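Local coordinates for protein acetyl xylan esterase (Paenibacillus sp. R4, PDB 6AGQ) that probably removes acetyl groups from acetylated xylan and related esters as a cold-active esterase of the alpha/beta-hydrolase clan, at residues A[272-277]-A[301-306]; A[205-210]-A[267-272]; A[57-62]-A[71-76]; A[97-102]-A[117-122]. All blocks are in the same frame, centred on the assembly; numbering follows the deposited sequence.

Contact 1: A[272-277]-A[301-306]; sequences LQDITC and YGHEGL
Asp274 OD1 lies 3.3 Å from His303 CB and is gripped by two backbone N-H groups of its own loop, an Asx turn closed by Thr276 N at 2.8 Å and an Asx motif closed by Cys277 N. Thr276 N arrives nearly along the C-O axis, Cys277 N from well above the carboxylate plane, and together they fix the acid's rotation. The two loops follow neighbouring parallel strands of an alpha/beta-hydrolase sheet, and His303 NE2 is hydrogen-bonded to Ser185, in what is probably the nucleophile elbow (GxSxG). By family and position, Ser185, His303 and Asp274 are a probable catalytic triad.

In the model, however, Asp274 is not hydrogen-bonded to His303 ND1: it approaches the ring edge, planes 67° apart, with OD2 3.3 Å from His303 CD2. At the base of the loops, Gln273 N donates to Tyr301 O at 3.1 Å, while Glu304 and Tyr301 reach Arg234 of a second subunit. One water accepts from both Ile275 N and His303 N. Thr276 covers one imidazole face: with its methyl anti to the backbone N, CG2 stands 3.7 Å from the His303 ring centroid in a CH-pi contact, nearly on the normal.

Contact 2: A[205-210]-A[267-272]; sequences LPVFPF and LMAITL
Val207 and Ala269 form a single parallel beta bridge, with CA atoms 4.7 Å apart, between adjacent strands of the alpha/beta-hydrolase sheet. Over 205-207 and 267-271 the strand directions differ by only 7°. Ala269 takes part in both bonds, which straddle Val207: its N donates to Pro206 O in the carbonyl plane, and its O accepts from Phe208 N at 2.9 Å.

The close packing is around this bridge and beyond it. Ala269 CB fits against both methyls of Val207, 4.0 Å from CG1. On another side Met268 crosses Pro206 and Pro209 at about right angles. Its chain runs straight to SD and then bends (chi3 -59°), which sets CE 4.0 Å from Pro206 CG while SD rests against CG and CD of Pro209. After Val207 the chain leaves the strand at Phe208, whose positive phi (29°) marks the turn. The Phe208 ring then meets Thr271 obliquely, CD2 lying 3.5 Å from OG1, and reaches on to the ring of His303.

The looser part is the Leu205-Leu267 end. Pro206 has no N-H to offer, so, of the neighbouring strand, Leu267 O meets carbon (Leu205 CA at 3.4 Å and Pro206 CD). The side chains of the two leucines meet at longer range, CD2 to CD2 4.4 Å, even though the contact is buried throughout and helix 309-320 covers Leu205 and Leu267. A water fills the gap in hydrogen bonding: it donates to Leu267 O at 2.7 Å and only weakly to Pro206 O.

Contact 3: A[57-62]-A[71-76]; sequences IYDVVY and HGWYVT
Tyr58 and Tyr74 are a hydrogen-bonded pair in an antiparallel beta hairpin, strands 55-63 and 69-77, in the part of the sheet that precedes the parallel strands. Each N donates to the other's O; the bond from Tyr58 N to Tyr74 O is 2.7 Å and nearly straight. Val60 and Gly72 make the second such pair.

The two tyrosines start from different torsions. Tyr58 CG lies beside its backbone N (chi1 -61°), whereas Tyr74 CG is anti to its own (chi1 175°). The side chains nevertheless run side by side, the same way, with their CD2 atoms 3.8 Å apart, and Tyr58 presents its ring edge to Tyr74 O. On this same face Val60 CG2 packs 3.7 Å from Tyr74 CB, opposite a glycine that brings no side chain of its own.

Ile57, Asp59, Val61, His71, Trp73 and Val75 occupy the other face. Trp73 leans back across the hairpin, its CZ3 3.9 Å from Asp59 CG, with carboxylate and indole planes 34° apart; Ile57 CG2 touches CE3 of the same ring. Asp59 OD1 and Gly72 O, two acceptors 3.4 Å apart, share a donor: Arg99 NH1 forms a salt bridge with Asp59 OD1 and a hydrogen bond with Gly72 O, while the Arg99 guanidinium makes a cation-pi contact with Trp73. At the far end Val61 CG2 sits over the His71 ring, 4.2 Å from its centroid and displaced toward the rim.

Contact 4: A[97-102]-A[117-122]; sequences GNRGYP and AIDVRG
Asn98 and Arg99 run past Asp119 and Ile118, with the CA atoms of Asn98 and Asp119 4.7 Å apart and those of Arg99 and Ile118 equally close. The pairing joins an Asx-turn loop, which follows strand 86-92, to the end of strand 114-118, its parallel neighbour in the alpha/beta-hydrolase sheet. Asn98 is almost fully extended; the chain then bends at Arg99 and passes through Gly100 with a positive phi of 66°. Asn98 OD1 spans the bend, accepting from Gly100 N at 2.7 Å, and its ND2 is held by Gly124 O.

No backbone-to-backbone bond joins the segments directly, though a water donates to Gly97 O at 3.2 Å and to Val120 O at 2.7 Å. Instead Asp119 OD1 takes the N-H of Arg99 at 2.9 Å, in line with the C-O bond. The other oxygen, OD2, is hydrogen-bonded to Thr127 OG1, so both ends of the carboxylate are fixed. On the strand side Ala117 CB rests against Arg99 O. Arg99 CG lies between its own N and carbonyl carbon (chi1 67°), which folds the root of the chain over the acid: CB and CG are each 3.3 Å from Asp119 OD1. From there the chain extends past the carboxylate, guanidinium and carboxylate planes 75° apart, and its charged end goes on to Asp59. Arg99 NE stays 4.4 Å from Asp119 OD1, beyond a salt bridge.

In the fold
Contacts 2 and 4 are buried and contacts 1 and 3 only partly so, yet burial does not dictate chemistry: contact 2 is mostly apolar, whereas contact 4 turns on a carboxylate. Contacts 1 and 2 form one unit, sharing Leu272 and touching through Thr271 and Phe208, with the sheet core passing directly into the loops of the presumed active site. Contacts 3 and 4 form another, their centres about 10 Å apart, meeting where strands 69-77 and 114-118 are neighbours in the sheet and tied by Arg99 and by Trp73 NE1 to Gly100 O. The units are well separated, contacts 1 and 3 having centres about 30 Å apart. Contact 3 relies on regular strand pairing; contact 1 has just one direct backbone bond.

Contact 1: A[272-277]-A[301-306]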
loop_
_atom_site.group_PDB
_atom_site.type_symbol
_atom_site.label_atom_id
_atom_site.label_comp_id
_atom_site.label_asym_id
_atom_site.label_seq_id
_atom_site.Cartn_x
_atom_site.Cartn_y
_atom_site.Cartn_z
ATOM N N LEU A 272 19.712 -11.400 3.112
ATOM C CA LEU A 272 19.036 -11.718 4.376
ATOM C C LEU A 272 17.642 -11.155 4.531
ATOM O O LEU A 272 16.929 -11.603 5.387
ATOM C CB LEU A 272 19.864 -11.278 5.577
ATOM C CG LEU A 272 21.128 -12.084 5.898
ATOM C CD1 LEU A 272 21.685 -11.653 7.250
ATOM C CD2 LEU A 272 20.895 -13.592 5.897
ATOM N N GLN A 273 17.281 -10.150 3.748
ATOM C CA GLN A 273 15.958 -9.548 3.795
ATOM C C GLN A 273 15.033 -10.125 2.697
ATOM O O GLN A 273 13.930 -9.634 2.505
ATOM C CB GLN A 273 16.044 -8.006 3.597
ATOM C CG GLN A 273 16.870 -7.230 4.628
ATOM C CD GLN A 273 16.618 -7.653 6.064
ATOM O OE1 GLN A 273 15.469 -7.722 6.524
ATOM N NE2 GLN A 273 17.686 -7.998 6.761
ATOM N N ASP A 274 15.495 -11.159 1.996
ATOM C CA ASP A 274 14.786 -11.733 0.848
ATOM C C ASP A 274 13.503 -12.442 1.349
ATOM O O ASP A 274 13.577 -13.377 2.161
ATOM C CB ASP A 274 15.715 -12.734 0.150
ATOM C CG ASP A 274 15.323 -13.022 -1.308
ATOM O OD1 ASP A 274 14.084 -13.118 -1.589
ATOM O OD2 ASP A 274 16.288 -13.206 -2.144
ATOM N N ILE A 275 12.367 -11.956 0.892
ATOM C CA ILE A 275 11.062 -12.618 1.121
ATOM C C ILE A 275 10.583 -13.536 -0.013
ATOM O O ILE A 275 9.574 -14.249 0.165
ATOM C CB ILE A 275 9.938 -11.608 1.499
ATOM C CG1 ILE A 275 9.644 -10.625 0.358
ATOM C CG2 ILE A 275 10.334 -10.850 2.754
ATOM C CD1 ILE A 275 8.311 -9.916 0.512
ATOM N N THR A 276 11.310 -13.542 -1.139
ATOM C CA THR A 276 11.015 -14.421 -2.266
ATOM C C THR A 276 11.739 -15.758 -2.245
ATOM O O THR A 276 11.127 -16.775 -2.488
ATOM C CB THR A 276 11.254 -13.661 -3.564
ATOM O OG1 THR A 276 10.264 -12.631 -3.613
ATOM C CG2 THR A 276 11.104 -14.558 -4.787
ATOM N N CYS A 277 13.059 -15.733 -2.054
ATOM C CA CYS A 277 13.858 -16.924 -1.709
ATOM C C CYS A 277 14.423 -16.695 -0.281
ATOM O O CYS A 277 15.532 -16.169 -0.088
ATOM C CB CYS A 277 14.960 -17.189 -2.736
ATOM S SG CYS A 277 14.345 -17.120 -4.453
ATOM N N TYR A 301 19.797 -6.421 1.902
ATOM C CA TYR A 301 19.263 -6.564 0.552
ATOM C C TYR A 301 18.187 -7.660 0.550
ATOM O O TYR A 301 18.285 -8.683 1.263
ATOM C CB TYR A 301 20.404 -6.907 -0.449
ATOM C CG TYR A 301 21.171 -5.682 -0.876
ATOM C CD1 TYR A 301 22.242 -5.196 -0.101
ATOM C CD2 TYR A 301 20.813 -4.968 -2.040
ATOM C CE1 TYR A 301 22.937 -4.048 -0.479
ATOM C CE2 TYR A 301 21.507 -3.829 -2.406
ATOM C CZ TYR A 301 22.538 -3.369 -1.618
ATOM O OH TYR A 301 23.230 -2.262 -1.978
ATOM N N GLY A 302 17.197 -7.432 -0.290
ATOM C CA GLY A 302 16.218 -8.429 -0.654
ATOM C C GLY A 302 16.437 -9.088 -2.011
ATOM O O GLY A 302 17.576 -9.299 -2.476
ATOM N N HIS A 303 15.323 -9.476 -2.625
ATOM C CA HIS A 303 15.358 -10.128 -3.947
ATOM C C HIS A 303 15.434 -8.985 -4.964
ATOM O O HIS A 303 14.447 -8.369 -5.258
ATOM C CB HIS A 303 14.094 -10.964 -4.113
ATOM C CG HIS A 303 14.198 -12.044 -5.144
ATOM N ND1 HIS A 303 13.659 -11.914 -6.412
ATOM C CD2 HIS A 303 14.707 -13.300 -5.076
ATOM C CE1 HIS A 303 13.858 -13.035 -7.089
ATOM N NE2 HIS A 303 14.493 -13.893 -6.303
ATOM N N GLU A 304 16.638 -8.625 -5.355
ATOM C CA GLU A 304 16.903 -7.396 -6.120
ATOM C C GLU A 304 18.288 -7.501 -6.735
ATOM O O GLU A 304 19.057 -8.382 -6.335
ATOM C CB GLU A 304 16.815 -6.138 -5.252
ATOM C CG GLU A 304 17.503 -6.217 -3.887
ATOM C CD GLU A 304 17.433 -4.909 -3.080
ATOM O OE1 GLU A 304 17.752 -3.841 -3.669
ATOM O OE2 GLU A 304 17.077 -4.958 -1.866
ATOM N N GLY A 305 18.576 -6.652 -7.733
ATOM C CA GLY A 305 19.906 -6.617 -8.355
ATOM C C GLY A 305 21.028 -6.351 -7.336
ATOM O O GLY A 305 20.870 -5.538 -6.405
ATOM N N LEU A 306 22.167 -7.036 -7.528
ATOM C CA LEU A 306 23.317 -6.982 -6.632
ATOM C C LEU A 306 24.546 -6.496 -7.392
ATOM O O LEU A 306 25.391 -7.311 -7.789
ATOM C CB LEU A 306 23.552 -8.365 -6.026
ATOM C CG LEU A 306 22.370 -8.952 -5.247
ATOM C CD1 LEU A 306 22.644 -10.441 -4.904
ATOM C CD2 LEU A 306 22.070 -8.141 -3.985
HETATM O O HOH W 1 12.665 -9.589 -1.172
#

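Contact 2: A[205-210]-A[267-272]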
loop_
_atom_site.group_PDB
_atom_site.type_symbol
_atom_site.label_atom_id
_atom_site.label_comp_id
_atom_site.label_asym_id
_atom_site.label_seq_id
_atom_site.Cartn_x
_atom_site.Cartn_y
_atom_site.Cartn_z
ATOM N N LEU A 205 27.808 -21.070 -9.319
ATOM C CA LEU A 205 27.631 -19.764 -8.757
ATOM C C LEU A 205 26.127 -19.371 -8.557
ATOM O O LEU A 205 25.690 -18.363 -9.113
ATOM C CB LEU A 205 28.341 -18.735 -9.619
ATOM C CG LEU A 205 29.880 -18.786 -9.632
ATOM C CD1 LEU A 205 30.389 -19.659 -10.752
ATOM C CD2 LEU A 205 30.439 -17.385 -9.832
ATOM N N PRO A 206 25.372 -20.116 -7.731
ATOM C CA PRO A 206 23.979 -19.719 -7.392
ATOM C C PRO A 206 23.804 -18.351 -6.673
ATOM O O PRO A 206 24.397 -18.122 -5.626
ATOM C CB PRO A 206 23.512 -20.860 -6.524
ATOM C CG PRO A 206 24.741 -21.354 -5.870
ATOM C CD PRO A 206 25.837 -21.219 -6.869
ATOM N N VAL A 207 22.992 -17.461 -7.218
ATOM C CA VAL A 207 22.588 -16.257 -6.487
ATOM C C VAL A 207 21.137 -16.450 -5.978
ATOM O O VAL A 207 20.217 -16.739 -6.759
ATOM C CB VAL A 207 22.747 -14.990 -7.381
ATOM C CG1 VAL A 207 22.190 -13.749 -6.722
ATOM C CG2 VAL A 207 24.217 -14.747 -7.687
ATOM N N PHE A 208 20.931 -16.254 -4.682
ATOM C CA PHE A 208 19.609 -16.461 -4.037
ATOM C C PHE A 208 18.695 -17.500 -4.671
ATOM O O PHE A 208 17.618 -17.160 -5.193
ATOM C CB PHE A 208 18.881 -15.155 -3.640
ATOM C CG PHE A 208 18.838 -14.070 -4.667
ATOM C CD1 PHE A 208 18.121 -14.212 -5.863
ATOM C CD2 PHE A 208 19.384 -12.819 -4.371
ATOM C CE1 PHE A 208 18.019 -13.156 -6.773
ATOM C CE2 PHE A 208 19.275 -11.753 -5.258
ATOM C CZ PHE A 208 18.596 -11.918 -6.463
ATOM N N PRO A 209 19.110 -18.803 -4.580
ATOM C CA PRO A 209 18.494 -19.811 -5.392
ATOM C C PRO A 209 17.047 -20.112 -4.951
ATOM O O PRO A 209 16.769 -20.277 -3.752
ATOM C CB PRO A 209 19.404 -21.015 -5.240
ATOM C CG PRO A 209 20.153 -20.792 -3.973
ATOM C CD PRO A 209 20.280 -19.319 -3.852
ATOM N N PHE A 210 16.173 -20.113 -5.959
ATOM C CA PHE A 210 14.781 -20.549 -5.919
ATOM C C PHE A 210 14.777 -22.058 -6.103
ATOM O O PHE A 210 15.854 -22.670 -6.329
ATOM C CB PHE A 210 14.047 -19.796 -7.050
ATOM C CG PHE A 210 12.605 -20.086 -7.165
ATOM C CD1 PHE A 210 11.727 -19.750 -6.149
ATOM C CD2 PHE A 210 12.093 -20.634 -8.334
ATOM C CE1 PHE A 210 10.363 -20.003 -6.268
ATOM C CE2 PHE A 210 10.749 -20.916 -8.442
ATOM C CZ PHE A 210 9.881 -20.613 -7.402
ATOM N N LEU A 267 30.127 -20.899 -4.961
ATOM C CA LEU A 267 30.049 -19.543 -4.393
ATOM C C LEU A 267 28.602 -19.173 -4.443
ATOM O O LEU A 267 28.056 -18.877 -5.549
ATOM C CB LEU A 267 30.828 -18.504 -5.214
ATOM C CG LEU A 267 30.671 -17.018 -4.770
ATOM C CD1 LEU A 267 31.318 -16.789 -3.421
ATOM C CD2 LEU A 267 31.276 -16.029 -5.730
ATOM N N MET A 268 27.984 -19.143 -3.274
ATOM C CA MET A 268 26.630 -18.714 -3.107
ATOM C C MET A 268 26.420 -17.311 -2.506
ATOM O O MET A 268 26.943 -17.025 -1.459
ATOM C CB MET A 268 25.877 -19.750 -2.273
ATOM C CG MET A 268 24.378 -19.478 -2.326
ATOM S SD MET A 268 23.313 -20.578 -1.426
ATOM C CE MET A 268 23.673 -22.194 -2.152
ATOM N N ALA A 269 25.595 -16.486 -3.149
ATOM C CA ALA A 269 25.013 -15.273 -2.575
ATOM C C ALA A 269 23.681 -15.509 -1.852
ATOM O O ALA A 269 22.748 -16.142 -2.392
ATOM C CB ALA A 269 24.748 -14.241 -3.682
ATOM N N ILE A 270 23.568 -14.956 -0.641
ATOM C CA ILE A 270 22.298 -15.005 0.099
ATOM C C ILE A 270 22.001 -13.605 0.593
ATOM O O ILE A 270 22.894 -12.899 1.080
ATOM C CB ILE A 270 22.411 -15.963 1.276
ATOM C CG1 ILE A 270 22.828 -17.345 0.770
ATOM C CG2 ILE A 270 21.119 -15.989 2.104
ATOM C CD1 ILE A 270 23.073 -18.392 1.856
ATOM N N THR A 271 20.763 -13.208 0.468
ATOM C CA THR A 271 20.343 -11.880 0.829
ATOM C C THR A 271 19.392 -12.037 1.994
ATOM O O THR A 271 18.392 -12.758 1.892
ATOM C CB THR A 271 19.660 -11.183 -0.386
ATOM O OG1 THR A 271 18.799 -12.102 -1.041
ATOM C CG2 THR A 271 20.750 -10.737 -1.426
ATOM N N LEU A 272 19.712 -11.400 3.112
ATOM C CA LEU A 272 19.036 -11.718 4.376
ATOM C C LEU A 272 17.642 -11.155 4.531
ATOM O O LEU A 272 16.929 -11.603 5.387
ATOM C CB LEU A 272 19.864 -11.278 5.577
ATOM C CG LEU A 272 21.128 -12.084 5.898
ATOM C CD1 LEU A 272 21.685 -11.653 7.250
ATOM C CD2 LEU A 272 20.895 -13.592 5.897
HETATM O O HOH W 2 27.189 -16.613 -6.719
#

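Contact 3: A[57-62]-A[71-76]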
loop_
_atom_site.group_PDB
_atom_site.type_symbol
_atom_site.label_atom_id
_atom_site.label_comp_id
_atom_site.label_asym_id
_atom_site.label_seq_id
_atom_site.Cartn_x
_atom_site.Cartn_y
_atom_site.Cartn_z
ATOM N N ILE A 57 29.396 -13.176 -31.484
ATOM C CA ILE A 57 28.048 -13.432 -30.919
ATOM C C ILE A 57 27.234 -14.335 -31.802
ATOM O O ILE A 57 26.971 -13.967 -32.937
ATOM C CB ILE A 57 27.237 -12.111 -30.735
ATOM C CG1 ILE A 57 27.898 -11.230 -29.676
ATOM C CG2 ILE A 57 25.771 -12.372 -30.355
ATOM C CD1 ILE A 57 27.628 -9.769 -29.922
ATOM N N TYR A 58 26.796 -15.490 -31.268
ATOM C CA TYR A 58 25.987 -16.429 -32.001
ATOM C C TYR A 58 24.619 -16.554 -31.435
ATOM O O TYR A 58 24.437 -16.677 -30.244
ATOM C CB TYR A 58 26.636 -17.798 -31.987
ATOM C CG TYR A 58 28.009 -17.810 -32.640
ATOM C CD1 TYR A 58 28.150 -18.065 -33.997
ATOM C CD2 TYR A 58 29.136 -17.504 -31.898
ATOM C CE1 TYR A 58 29.419 -18.078 -34.597
ATOM C CE2 TYR A 58 30.400 -17.485 -32.466
ATOM C CZ TYR A 58 30.540 -17.764 -33.824
ATOM O OH TYR A 58 31.796 -17.710 -34.363
ATOM N N ASP A 59 23.648 -16.533 -32.327
ATOM C CA ASP A 59 22.332 -16.891 -32.086
ATOM C C ASP A 59 22.299 -18.429 -32.188
ATOM O O ASP A 59 22.817 -19.014 -33.127
ATOM C CB ASP A 59 21.452 -16.247 -33.183
ATOM C CG ASP A 59 20.005 -16.211 -32.800
ATOM O OD1 ASP A 59 19.719 -16.715 -31.695
ATOM O OD2 ASP A 59 19.154 -15.698 -33.580
ATOM N N VAL A 60 21.703 -19.085 -31.200
ATOM C CA VAL A 60 21.899 -20.523 -31.012
ATOM C C VAL A 60 20.528 -21.159 -30.750
ATOM O O VAL A 60 19.700 -20.556 -30.030
ATOM C CB VAL A 60 22.911 -20.683 -29.866
ATOM C CG1 VAL A 60 22.749 -21.970 -29.119
ATOM C CG2 VAL A 60 24.324 -20.472 -30.406
ATOM N N VAL A 61 20.278 -22.324 -31.369
ATOM C CA VAL A 61 19.120 -23.189 -31.075
ATOM C C VAL A 61 19.604 -24.640 -30.988
ATOM O O VAL A 61 20.455 -25.077 -31.799
ATOM C CB VAL A 61 17.927 -22.961 -32.043
ATOM C CG1 VAL A 61 18.286 -23.196 -33.502
ATOM C CG2 VAL A 61 16.739 -23.822 -31.643
ATOM N N TYR A 62 19.199 -25.331 -29.918
ATOM C CA TYR A 62 19.344 -26.770 -29.848
ATOM C C TYR A 62 18.044 -27.424 -29.417
ATOM O O TYR A 62 17.228 -26.816 -28.779
ATOM C CB TYR A 62 20.559 -27.206 -28.974
ATOM C CG TYR A 62 20.473 -26.821 -27.511
ATOM C CD1 TYR A 62 20.970 -25.597 -27.050
ATOM C CD2 TYR A 62 19.894 -27.678 -26.582
ATOM C CE1 TYR A 62 20.835 -25.233 -25.723
ATOM C CE2 TYR A 62 19.767 -27.329 -25.263
ATOM C CZ TYR A 62 20.269 -26.116 -24.818
ATOM O OH TYR A 62 20.121 -25.775 -23.471
ATOM N N HIS A 71 16.345 -21.711 -27.461
ATOM C CA HIS A 71 17.168 -20.605 -27.960
ATOM C C HIS A 71 18.170 -20.029 -26.965
ATOM O O HIS A 71 17.995 -20.045 -25.740
ATOM C CB HIS A 71 16.295 -19.485 -28.485
ATOM C CG HIS A 71 15.397 -19.923 -29.577
ATOM N ND1 HIS A 71 14.234 -20.621 -29.330
ATOM C CD2 HIS A 71 15.523 -19.856 -30.921
ATOM C CE1 HIS A 71 13.654 -20.922 -30.475
ATOM N NE2 HIS A 71 14.424 -20.488 -31.453
ATOM N N GLY A 72 19.258 -19.546 -27.495
ATOM C CA GLY A 72 20.261 -18.917 -26.680
ATOM C C GLY A 72 21.184 -17.974 -27.423
ATOM O O GLY A 72 21.014 -17.668 -28.644
ATOM N N TRP A 73 22.139 -17.479 -26.643
ATOM C CA TRP A 73 23.171 -16.622 -27.135
ATOM C C TRP A 73 24.463 -17.254 -26.666
ATOM O O TRP A 73 24.584 -17.521 -25.510
ATOM C CB TRP A 73 23.095 -15.203 -26.567
ATOM C CG TRP A 73 21.937 -14.334 -26.901
ATOM C CD1 TRP A 73 21.097 -13.782 -26.027
ATOM C CD2 TRP A 73 21.572 -13.829 -28.197
ATOM N NE1 TRP A 73 20.203 -12.971 -26.671
ATOM C CE2 TRP A 73 20.455 -12.998 -28.014
ATOM C CE3 TRP A 73 22.062 -14.022 -29.482
ATOM C CZ2 TRP A 73 19.780 -12.343 -29.097
ATOM C CZ3 TRP A 73 21.422 -13.352 -30.565
ATOM C CH2 TRP A 73 20.283 -12.534 -30.347
ATOM N N TYR A 74 25.416 -17.415 -27.576
ATOM C CA TYR A 74 26.733 -17.968 -27.296
ATOM C C TYR A 74 27.722 -16.887 -27.719
ATOM O O TYR A 74 27.617 -16.355 -28.801
ATOM C CB TYR A 74 26.975 -19.240 -28.116
ATOM C CG TYR A 74 28.374 -19.826 -27.977
ATOM C CD1 TYR A 74 28.809 -20.321 -26.742
ATOM C CD2 TYR A 74 29.202 -19.968 -29.061
ATOM C CE1 TYR A 74 30.052 -20.866 -26.562
ATOM C CE2 TYR A 74 30.488 -20.533 -28.911
ATOM C CZ TYR A 74 30.903 -20.967 -27.652
ATOM O OH TYR A 74 32.145 -21.519 -27.451
ATOM N N VAL A 75 28.610 -16.523 -26.831
ATOM C CA VAL A 75 29.513 -15.376 -26.985
ATOM C C VAL A 75 30.934 -15.859 -26.689
ATOM O O VAL A 75 31.181 -16.603 -25.671
ATOM C CB VAL A 75 29.120 -14.223 -26.015
ATOM C CG1 VAL A 75 30.065 -13.089 -26.126
ATOM C CG2 VAL A 75 27.714 -13.693 -26.304
ATOM N N THR A 76 31.867 -15.482 -27.563
ATOM C CA THR A 76 33.327 -15.725 -27.320
ATOM C C THR A 76 34.182 -14.497 -27.658
ATOM O O THR A 76 33.764 -13.647 -28.488
ATOM C CB THR A 76 33.900 -16.917 -28.135
ATOM O OG1 THR A 76 34.152 -16.510 -29.464
ATOM C CG2 THR A 76 32.948 -18.053 -28.184
#

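Contact 4: A[97-102]-A[117-122]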
loop_
_atom_site.group_PDB
_atom_site.type_symbol
_atom_site.label_atom_id
_atom_site.label_comp_id
_atom_site.label_asym_id
_atom_site.label_seq_id
_atom_site.Cartn_x
_atom_site.Cartn_y
_atom_site.Cartn_z
ATOM N N GLY A 97 11.752 -14.944 -17.210
ATOM C CA GLY A 97 12.675 -14.158 -18.028
ATOM C C GLY A 97 13.037 -14.850 -19.314
ATOM O O GLY A 97 12.232 -15.535 -19.919
ATOM N N ASN A 98 14.275 -14.660 -19.751
ATOM C CA ASN A 98 14.714 -15.199 -21.026
ATOM C C ASN A 98 16.242 -15.054 -21.113
ATOM O O ASN A 98 16.858 -14.624 -20.167
ATOM C CB ASN A 98 14.032 -14.448 -22.139
ATOM C CG ASN A 98 14.252 -12.976 -22.041
ATOM O OD1 ASN A 98 15.402 -12.500 -21.920
ATOM N ND2 ASN A 98 13.163 -12.222 -22.143
ATOM N N ARG A 99 16.799 -15.379 -22.265
ATOM C CA ARG A 99 18.228 -15.373 -22.560
ATOM C C ARG A 99 18.861 -13.981 -22.540
ATOM O O ARG A 99 20.090 -13.854 -22.594
ATOM C CB ARG A 99 18.419 -16.042 -23.913
ATOM C CG ARG A 99 17.830 -15.270 -25.106
ATOM C CD ARG A 99 18.165 -15.906 -26.470
ATOM N NE ARG A 99 17.284 -15.357 -27.493
ATOM C CZ ARG A 99 17.489 -15.356 -28.806
ATOM N NH1 ARG A 99 18.561 -15.930 -29.368
ATOM N NH2 ARG A 99 16.589 -14.756 -29.580
ATOM N N GLY A 100 18.018 -12.946 -22.478
ATOM C CA GLY A 100 18.451 -11.546 -22.415
ATOM C C GLY A 100 19.161 -11.026 -23.665
ATOM O O GLY A 100 18.824 -11.392 -24.803
ATOM N N TYR A 101 20.224 -10.244 -23.458
ATOM C CA TYR A 101 20.856 -9.557 -24.576
ATOM C C TYR A 101 22.308 -9.927 -24.520
ATOM O O TYR A 101 22.834 -10.132 -23.432
ATOM C CB TYR A 101 20.617 -8.014 -24.482
ATOM C CG TYR A 101 19.148 -7.630 -24.419
ATOM C CD1 TYR A 101 18.447 -7.590 -23.188
ATOM C CD2 TYR A 101 18.445 -7.311 -25.587
ATOM C CE1 TYR A 101 17.093 -7.260 -23.139
ATOM C CE2 TYR A 101 17.092 -6.968 -25.548
ATOM C CZ TYR A 101 16.424 -6.937 -24.334
ATOM O OH TYR A 101 15.078 -6.588 -24.341
ATOM N N PRO A 102 22.969 -10.016 -25.684
ATOM C CA PRO A 102 24.357 -10.486 -25.673
ATOM C C PRO A 102 25.358 -9.607 -24.911
ATOM O O PRO A 102 26.341 -10.128 -24.369
ATOM C CB PRO A 102 24.730 -10.536 -27.167
ATOM C CG PRO A 102 23.427 -10.496 -27.917
ATOM C CD PRO A 102 22.441 -9.817 -27.050
ATOM N N ALA A 117 23.995 -18.156 -22.655
ATOM C CA ALA A 117 22.751 -17.959 -21.968
ATOM C C ALA A 117 21.591 -18.581 -22.722
ATOM O O ALA A 117 21.459 -18.353 -23.890
ATOM C CB ALA A 117 22.503 -16.468 -21.813
ATOM N N ILE A 118 20.690 -19.255 -22.035
ATOM C CA ILE A 118 19.549 -19.928 -22.654
ATOM C C ILE A 118 18.180 -19.492 -22.096
ATOM O O ILE A 118 18.085 -19.061 -20.973
ATOM C CB ILE A 118 19.655 -21.479 -22.457
ATOM C CG1 ILE A 118 19.626 -21.863 -20.980
ATOM C CG2 ILE A 118 20.942 -22.025 -23.102
ATOM C CD1 ILE A 118 19.551 -23.353 -20.776
ATOM N N ASP A 119 17.154 -19.551 -22.925
ATOM C CA ASP A 119 15.754 -19.511 -22.499
ATOM C C ASP A 119 15.336 -20.780 -21.705
ATOM O O ASP A 119 15.704 -21.868 -22.056
ATOM C CB ASP A 119 14.863 -19.497 -23.689
ATOM C CG ASP A 119 14.844 -18.150 -24.489
ATOM O OD1 ASP A 119 15.250 -17.053 -23.990
ATOM O OD2 ASP A 119 14.331 -18.239 -25.640
ATOM N N VAL A 120 14.461 -20.599 -20.713
ATOM C CA VAL A 120 13.784 -21.647 -19.975
ATOM C C VAL A 120 12.451 -21.763 -20.701
ATOM O O VAL A 120 11.797 -20.767 -20.968
ATOM C CB VAL A 120 13.531 -21.268 -18.490
ATOM C CG1 VAL A 120 12.706 -22.344 -17.775
ATOM C CG2 VAL A 120 14.830 -21.021 -17.760
ATOM N N ARG A 121 12.103 -22.986 -21.058
ATOM C CA ARG A 121 11.021 -23.291 -21.943
ATOM C C ARG A 121 9.622 -22.707 -21.586
ATOM O O ARG A 121 9.147 -22.781 -20.461
ATOM C CB ARG A 121 10.960 -24.800 -22.121
ATOM C CG ARG A 121 10.750 -25.537 -20.817
ATOM C CD ARG A 121 10.182 -26.888 -21.076
ATOM N NE ARG A 121 11.127 -27.634 -21.893
ATOM C CZ ARG A 121 10.793 -28.637 -22.693
ATOM N NH1 ARG A 121 11.751 -29.276 -23.352
ATOM N NH2 ARG A 121 9.501 -29.005 -22.800
ATOM N N GLY A 122 9.012 -21.992 -22.522
ATOM C CA GLY A 122 7.713 -21.435 -22.240
ATOM C C GLY A 122 7.715 -20.128 -21.505
ATOM O O GLY A 122 6.659 -19.588 -21.308
HETATM O O HOH W 3 12.269 -18.192 -21.644
#